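Local coordinates for protein vinylacetyl-CoA Delta-isomerase (Nitrosopumilus maritimus SCM1, PDB 6VJR) that probably dehydrates 4-hydroxybutyryl-CoA and isomerises vinylacetyl-CoA, using a bound [4Fe-4S] cluster and FAD, at residues 66-71 and 98-103; 140-145 and 192-197. One frame throughout, in Å; residues are numbered along the deposited sequence.

Contact 1 of 2, residues 66-71 and 98-103; sequences KVNRFL and FQRCVG. With SF4 (iron/sulfur cluster), chain E.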
# COMPACT_ATOMS: atom_id res chain seq x y z
N LYS A 66 -13.14 12.08 -43.66
CA LYS A 66 -13.17 12.37 -42.25
C LYS A 66 -14.02 11.30 -41.57
O LYS A 66 -15.19 11.11 -41.95
CB LYS A 66 -13.75 13.77 -42.02
CG LYS A 66 -13.64 14.22 -40.58
CD LYS A 66 -12.35 15.02 -40.37
CE LYS A 66 -12.52 16.51 -40.58
NZ LYS A 66 -12.47 17.23 -39.29
N VAL A 67 -13.43 10.60 -40.59
CA VAL A 67 -14.09 9.48 -39.93
C VAL A 67 -14.10 9.68 -38.42
O VAL A 67 -13.27 10.36 -37.85
CB VAL A 67 -13.46 8.11 -40.27
CG1 VAL A 67 -13.40 7.90 -41.78
CG2 VAL A 67 -12.06 7.97 -39.70
N ASN A 68 -15.07 9.06 -37.76
CA ASN A 68 -15.05 9.01 -36.31
C ASN A 68 -13.73 8.37 -35.87
O ASN A 68 -13.32 7.36 -36.40
CB ASN A 68 -16.28 8.28 -35.78
CG ASN A 68 -16.42 8.42 -34.29
OD1 ASN A 68 -15.68 7.80 -33.53
ND2 ASN A 68 -17.37 9.24 -33.86
N ARG A 69 -13.09 8.95 -34.84
CA ARG A 69 -11.79 8.45 -34.38
C ARG A 69 -11.87 7.00 -33.89
O ARG A 69 -10.89 6.28 -34.02
CB ARG A 69 -11.14 9.38 -33.35
CG ARG A 69 -9.75 8.93 -32.92
CD ARG A 69 -9.09 9.98 -32.09
NE ARG A 69 -8.97 11.31 -32.69
CZ ARG A 69 -8.14 11.67 -33.66
NH1 ARG A 69 -8.12 12.93 -34.03
NH2 ARG A 69 -7.30 10.82 -34.21
N PHE A 70 -13.03 6.53 -33.46
CA PHE A 70 -13.18 5.12 -33.10
C PHE A 70 -13.04 4.18 -34.28
O PHE A 70 -12.81 2.99 -34.09
CB PHE A 70 -14.50 4.85 -32.37
CG PHE A 70 -14.51 5.37 -30.95
CD1 PHE A 70 -13.79 4.70 -29.97
CD2 PHE A 70 -15.20 6.50 -30.60
CE1 PHE A 70 -13.83 5.14 -28.65
CE2 PHE A 70 -15.23 6.95 -29.29
CZ PHE A 70 -14.57 6.25 -28.31
N LEU A 71 -13.13 4.69 -35.52
CA LEU A 71 -13.02 3.84 -36.71
C LEU A 71 -11.69 4.04 -37.43
O LEU A 71 -11.49 3.52 -38.55
CB LEU A 71 -14.18 4.20 -37.65
CG LEU A 71 -15.59 3.84 -37.15
CD1 LEU A 71 -16.67 4.51 -38.00
CD2 LEU A 71 -15.73 2.35 -37.16
N PHE A 98 -18.41 3.84 -22.47
CA PHE A 98 -19.07 4.31 -23.69
C PHE A 98 -18.80 3.31 -24.83
O PHE A 98 -19.06 3.61 -25.98
CB PHE A 98 -18.69 5.78 -23.99
CG PHE A 98 -17.22 6.07 -23.77
CD1 PHE A 98 -16.29 5.75 -24.75
CD2 PHE A 98 -16.74 6.50 -22.51
CE1 PHE A 98 -14.93 6.01 -24.54
CE2 PHE A 98 -15.38 6.73 -22.32
CZ PHE A 98 -14.48 6.48 -23.33
N GLN A 99 -18.14 2.19 -24.52
CA GLN A 99 -18.24 0.94 -25.28
C GLN A 99 -17.42 0.84 -26.56
O GLN A 99 -17.08 -0.28 -26.95
CB GLN A 99 -19.70 0.65 -25.57
CG GLN A 99 -20.51 0.40 -24.32
CD GLN A 99 -21.94 0.86 -24.40
OE1 GLN A 99 -22.76 0.29 -25.15
NE2 GLN A 99 -22.28 1.88 -23.61
N ARG A 100 -17.15 1.93 -27.27
CA ARG A 100 -16.69 1.81 -28.66
C ARG A 100 -15.15 1.60 -28.78
O ARG A 100 -14.62 1.38 -29.89
CB ARG A 100 -17.16 3.14 -29.27
CG ARG A 100 -17.59 3.08 -30.72
CD ARG A 100 -18.35 4.30 -31.20
NE ARG A 100 -18.22 4.34 -32.65
CZ ARG A 100 -18.61 5.32 -33.40
NH1 ARG A 100 -19.10 6.41 -32.85
NH2 ARG A 100 -18.49 5.22 -34.73
N CYS A 101 -14.43 1.67 -27.66
CA CYS A 101 -12.97 1.51 -27.63
C CYS A 101 -12.62 0.09 -28.07
O CYS A 101 -11.58 -0.12 -28.69
CB CYS A 101 -12.36 1.75 -26.24
SG CYS A 101 -12.90 3.32 -25.52
N VAL A 102 -13.41 -0.93 -27.67
CA VAL A 102 -13.03 -2.32 -27.94
C VAL A 102 -12.87 -2.57 -29.44
O VAL A 102 -11.88 -3.16 -29.92
CB VAL A 102 -14.05 -3.30 -27.33
CG1 VAL A 102 -13.46 -4.69 -27.29
CG2 VAL A 102 -14.48 -2.89 -25.94
N GLY A 103 -13.85 -2.08 -30.20
CA GLY A 103 -13.83 -2.25 -31.66
C GLY A 103 -12.67 -1.49 -32.31
O GLY A 103 -12.06 -1.97 -33.28
FE1 SF4 E . -13.13 -0.20 -22.13
FE2 SF4 E . -13.41 2.21 -20.84
FE3 SF4 E . -15.49 1.10 -21.95
FE4 SF4 E . -13.64 2.28 -23.49
S1 SF4 E . -15.05 3.30 -22.08
S2 SF4 E . -14.62 0.18 -23.85
S3 SF4 E . -11.72 1.66 -22.33
S4 SF4 E . -14.27 0.16 -20.26
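The Phe70 ring carries Arg100 CB over the centre of one face, 3.8 Å from the Phe70 centroid in a CH-pi contact, while Phe98 CE1 meets its edge near the ring plane, 3.8 Å from Phe70 CZ. Also at the edge is Cys101 SG, a sulfur-aromatic contact 5.1 Å from the Phe70 centroid. One face of the Phe98 ring lies over the cluster, SF4 S1 sitting above its centre. The Arg100 guanidinium stacks on the Asn68 amide with planes 26° apart; Leu71 CD1 closes on its edge. An extended chain from CG to NE lays the arginine methylenes along the phenylalanine and brings the guanidinium to Asn68. This is part of the [4Fe-4S] site: Cys101 SG, in helix 101-121, binds iron FE4 at 2.4 Å, and Cys97 and Cys295 are further cluster ligands. Asn68 suits the turn because its OD1 accepts from Phe70 N at 2.9 Å on a lone pair, an Asx turn. The buried arginine charge has partners beyond, a hydrogen bond to Thr45 and a cation-pi contact with Tyr46. An alanine in place of Arg100 is likely to leave the Asn68 amide without its stacking partner and Thr45 OG1 without its donor. Met86 and Leu90 also pack on Phe70.

Contact 2 of 2, residues 140-145 and 192-197; sequences NLVIGG and NSHWII. With FAD (flavin-adenine dinucleotide), chain F.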
# COMPACT_ATOMS: atom_id res chain seq x y z
N ASN A 140 -20.10 4.93 -40.86
CA ASN A 140 -19.94 5.49 -39.52
C ASN A 140 -20.60 4.61 -38.46
O ASN A 140 -21.46 5.09 -37.73
CB ASN A 140 -20.37 6.95 -39.43
CG ASN A 140 -19.78 7.64 -38.23
OD1 ASN A 140 -18.90 7.11 -37.54
ND2 ASN A 140 -20.26 8.82 -37.94
N LEU A 141 -20.18 3.34 -38.39
CA LEU A 141 -20.83 2.30 -37.60
C LEU A 141 -20.11 2.05 -36.27
O LEU A 141 -18.97 2.47 -36.07
CB LEU A 141 -20.91 1.01 -38.43
CG LEU A 141 -21.62 1.18 -39.78
CD1 LEU A 141 -21.76 -0.15 -40.51
CD2 LEU A 141 -22.97 1.86 -39.62
N VAL A 142 -20.81 1.35 -35.39
CA VAL A 142 -20.30 0.90 -34.09
C VAL A 142 -19.90 -0.57 -34.22
O VAL A 142 -20.71 -1.40 -34.66
CB VAL A 142 -21.36 1.12 -33.00
CG1 VAL A 142 -20.95 0.51 -31.66
CG2 VAL A 142 -21.71 2.61 -32.85
N ILE A 143 -18.65 -0.85 -33.82
CA ILE A 143 -18.06 -2.17 -33.98
C ILE A 143 -17.74 -2.74 -32.59
O ILE A 143 -17.02 -2.11 -31.83
CB ILE A 143 -16.76 -2.08 -34.79
CG1 ILE A 143 -16.89 -1.23 -36.08
CG2 ILE A 143 -16.21 -3.49 -35.06
CD1 ILE A 143 -17.94 -1.70 -37.05
N GLY A 144 -18.27 -3.91 -32.30
CA GLY A 144 -17.92 -4.68 -31.12
C GLY A 144 -16.65 -5.51 -31.35
O GLY A 144 -16.41 -6.01 -32.44
N GLY A 145 -15.93 -5.80 -30.25
CA GLY A 145 -14.74 -6.61 -30.29
C GLY A 145 -14.96 -7.81 -29.41
O GLY A 145 -14.91 -7.67 -28.20
N ASN A 192 -25.74 -2.82 -28.86
CA ASN A 192 -25.70 -1.44 -29.32
C ASN A 192 -24.81 -1.28 -30.55
O ASN A 192 -24.60 -0.17 -30.98
CB ASN A 192 -25.22 -0.52 -28.20
CG ASN A 192 -26.13 -0.57 -27.00
OD1 ASN A 192 -27.28 -1.03 -27.08
ND2 ASN A 192 -25.66 -0.07 -25.87
N SER A 193 -24.28 -2.39 -31.09
CA SER A 193 -23.33 -2.37 -32.18
C SER A 193 -24.03 -2.73 -33.50
O SER A 193 -25.07 -3.40 -33.51
CB SER A 193 -22.20 -3.36 -31.92
OG SER A 193 -21.43 -3.10 -30.75
N HIS A 194 -23.39 -2.36 -34.62
CA HIS A 194 -23.81 -2.71 -35.97
C HIS A 194 -23.14 -4.00 -36.46
O HIS A 194 -23.77 -4.81 -37.15
CB HIS A 194 -23.59 -1.54 -36.92
CG HIS A 194 -24.28 -0.29 -36.53
ND1 HIS A 194 -23.60 0.78 -35.99
CD2 HIS A 194 -25.58 0.05 -36.50
CE1 HIS A 194 -24.47 1.76 -35.74
NE2 HIS A 194 -25.69 1.33 -36.02
N TRP A 195 -21.84 -4.13 -36.19
CA TRP A 195 -21.04 -5.29 -36.51
C TRP A 195 -20.28 -5.72 -35.27
O TRP A 195 -19.92 -4.87 -34.47
CB TRP A 195 -20.04 -5.01 -37.63
CG TRP A 195 -20.70 -4.74 -38.95
CD1 TRP A 195 -21.24 -3.59 -39.41
CD2 TRP A 195 -20.90 -5.72 -39.97
NE1 TRP A 195 -21.75 -3.77 -40.67
CE2 TRP A 195 -21.56 -5.07 -41.04
CE3 TRP A 195 -20.54 -7.06 -40.11
CZ2 TRP A 195 -21.91 -5.74 -42.20
CZ3 TRP A 195 -20.90 -7.73 -41.25
CH2 TRP A 195 -21.56 -7.07 -42.28
N ILE A 196 -19.97 -7.02 -35.20
CA ILE A 196 -19.18 -7.61 -34.13
C ILE A 196 -18.08 -8.45 -34.78
O ILE A 196 -18.36 -9.23 -35.71
CB ILE A 196 -20.08 -8.46 -33.25
CG1 ILE A 196 -21.14 -7.56 -32.55
CG2 ILE A 196 -19.24 -9.23 -32.24
CD1 ILE A 196 -22.34 -8.29 -32.01
N ILE A 197 -16.82 -8.21 -34.36
CA ILE A 197 -15.69 -8.99 -34.85
C ILE A 197 -15.33 -10.06 -33.83
O ILE A 197 -14.91 -9.76 -32.71
CB ILE A 197 -14.48 -8.09 -35.15
CG1 ILE A 197 -14.81 -6.95 -36.14
CG2 ILE A 197 -13.37 -8.96 -35.73
CD1 ILE A 197 -13.70 -5.98 -36.37
PA FAD F . -10.98 -15.96 -15.47
O1A FAD F . -10.05 -16.26 -16.57
O2A FAD F . -11.92 -17.03 -15.06
O5B FAD F . -10.10 -15.34 -14.30
C5B FAD F . -10.39 -15.60 -12.90
C4B FAD F . -9.08 -15.73 -12.17
O4B FAD F . -8.44 -16.97 -12.54
C3B FAD F . -8.04 -14.62 -12.40
O3B FAD F . -7.33 -14.34 -11.19
C2B FAD F . -7.11 -15.23 -13.43
O2B FAD F . -5.79 -14.70 -13.50
C1B FAD F . -7.11 -16.70 -12.99
N9A FAD F . -6.84 -17.64 -14.07
C8A FAD F . -7.59 -17.96 -15.18
N7A FAD F . -7.08 -18.87 -15.96
C5A FAD F . -5.87 -19.17 -15.34
C6A FAD F . -4.84 -20.08 -15.67
N6A FAD F . -4.91 -20.90 -16.72
N1A FAD F . -3.74 -20.09 -14.89
C2A FAD F . -3.72 -19.28 -13.81
N3A FAD F . -4.63 -18.42 -13.37
C4A FAD F . -5.70 -18.40 -14.19
N1 FAD F . -14.04 -9.31 -23.42
C2 FAD F . -14.29 -9.16 -24.77
O2 FAD F . -13.86 -9.95 -25.62
N3 FAD F . -15.00 -8.04 -25.19
C4 FAD F . -15.52 -7.06 -24.39
O4 FAD F . -16.22 -6.17 -24.84
C4X FAD F . -15.32 -7.29 -22.97
N5 FAD F . -15.82 -6.40 -22.11
C5X FAD F . -15.83 -6.74 -20.77
C6 FAD F . -16.54 -5.97 -19.84
C7 FAD F . -16.60 -6.31 -18.50
C7M FAD F . -17.47 -5.51 -17.56
C8 FAD F . -15.81 -7.37 -18.02
C8M FAD F . -15.77 -7.69 -16.56
C9 FAD F . -15.03 -8.10 -18.90
C9A FAD F . -15.06 -7.81 -20.28
N10 FAD F . -14.38 -8.61 -21.21
C10 FAD F . -14.56 -8.44 -22.58
C1' FAD F . -13.82 -9.87 -20.70
C2' FAD F . -12.48 -9.84 -20.02
O2' FAD F . -11.48 -9.79 -21.04
C3' FAD F . -12.30 -11.09 -19.15
O3' FAD F . -13.18 -10.93 -18.05
C4' FAD F . -10.85 -11.39 -18.72
O4' FAD F . -10.07 -11.82 -19.84
C5' FAD F . -10.77 -12.44 -17.64
O5' FAD F . -11.38 -13.64 -18.09
P FAD F . -12.51 -14.32 -17.27
O1P FAD F . -13.62 -13.41 -16.98
O2P FAD F . -12.81 -15.60 -17.94
O3P FAD F . -11.89 -14.68 -15.83
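Val142 grips His194 twice: its N-H points to His194 ND1 at 2.9 Å, nearly straight at 176° and in the imidazole plane, while its carbonyl O accepts from His194 N at 2.8 Å. A histidine suits this place because a bare ring nitrogen can take a backbone N-H; chi1 -58° sets CG anti to the carbonyl carbon, and chi2 105° turns ND1 to the N-H, while NE2 is hydrogen-bonded to Ser11 OG. Beyond this clasp runs a parallel beta pair, strands 143-146 and 195-198 at one side of a mixed four-stranded sheet. Gly144 alone supplies both central bonds, its N to Trp195 O and its O from Ile197 N, each 2.9 Å. A CB on Gly144 would lie tight against Ile196 CG1, consistent with glycine here. On the other face Ile143, Trp195 and Ile197 form an apolar layer, with Ile143 CG2 3.8 Å from Ile197 CD1, packed against helices 101-121 and 125-139. Leu141 serves two rings with its two methyls: CD2 over one face of His194, 4.0 Å from the centroid, and CD1 at the edge of the Trp195 indole. Where the strand reaches the flavin, Gly145 O accepts a hydrogen bond from FAD N3 at 3.0 Å.

From the N terminus, the chain passes strand 66-68, runs through helix 77-94 and returns at 98-103, so contact 1 closes a largely helical loop of 26 residues. Helices 101-121 and 125-139 then lead to 140-145, and contact 2 closes a second loop, 46 residues with strands but no helix, at 192-197. The two contacts are in series, neither nested nor crossed, with centres about 9 Å apart. They also touch: Gln99 OE1 lies 3.0 Å from Asn192 ND2, probably a hydrogen bond, and Arg100 NH2 makes a weak one to Leu141 O. Together they tie the iron-sulfur cluster side of the N-terminal region to the sheet edge that meets the flavin.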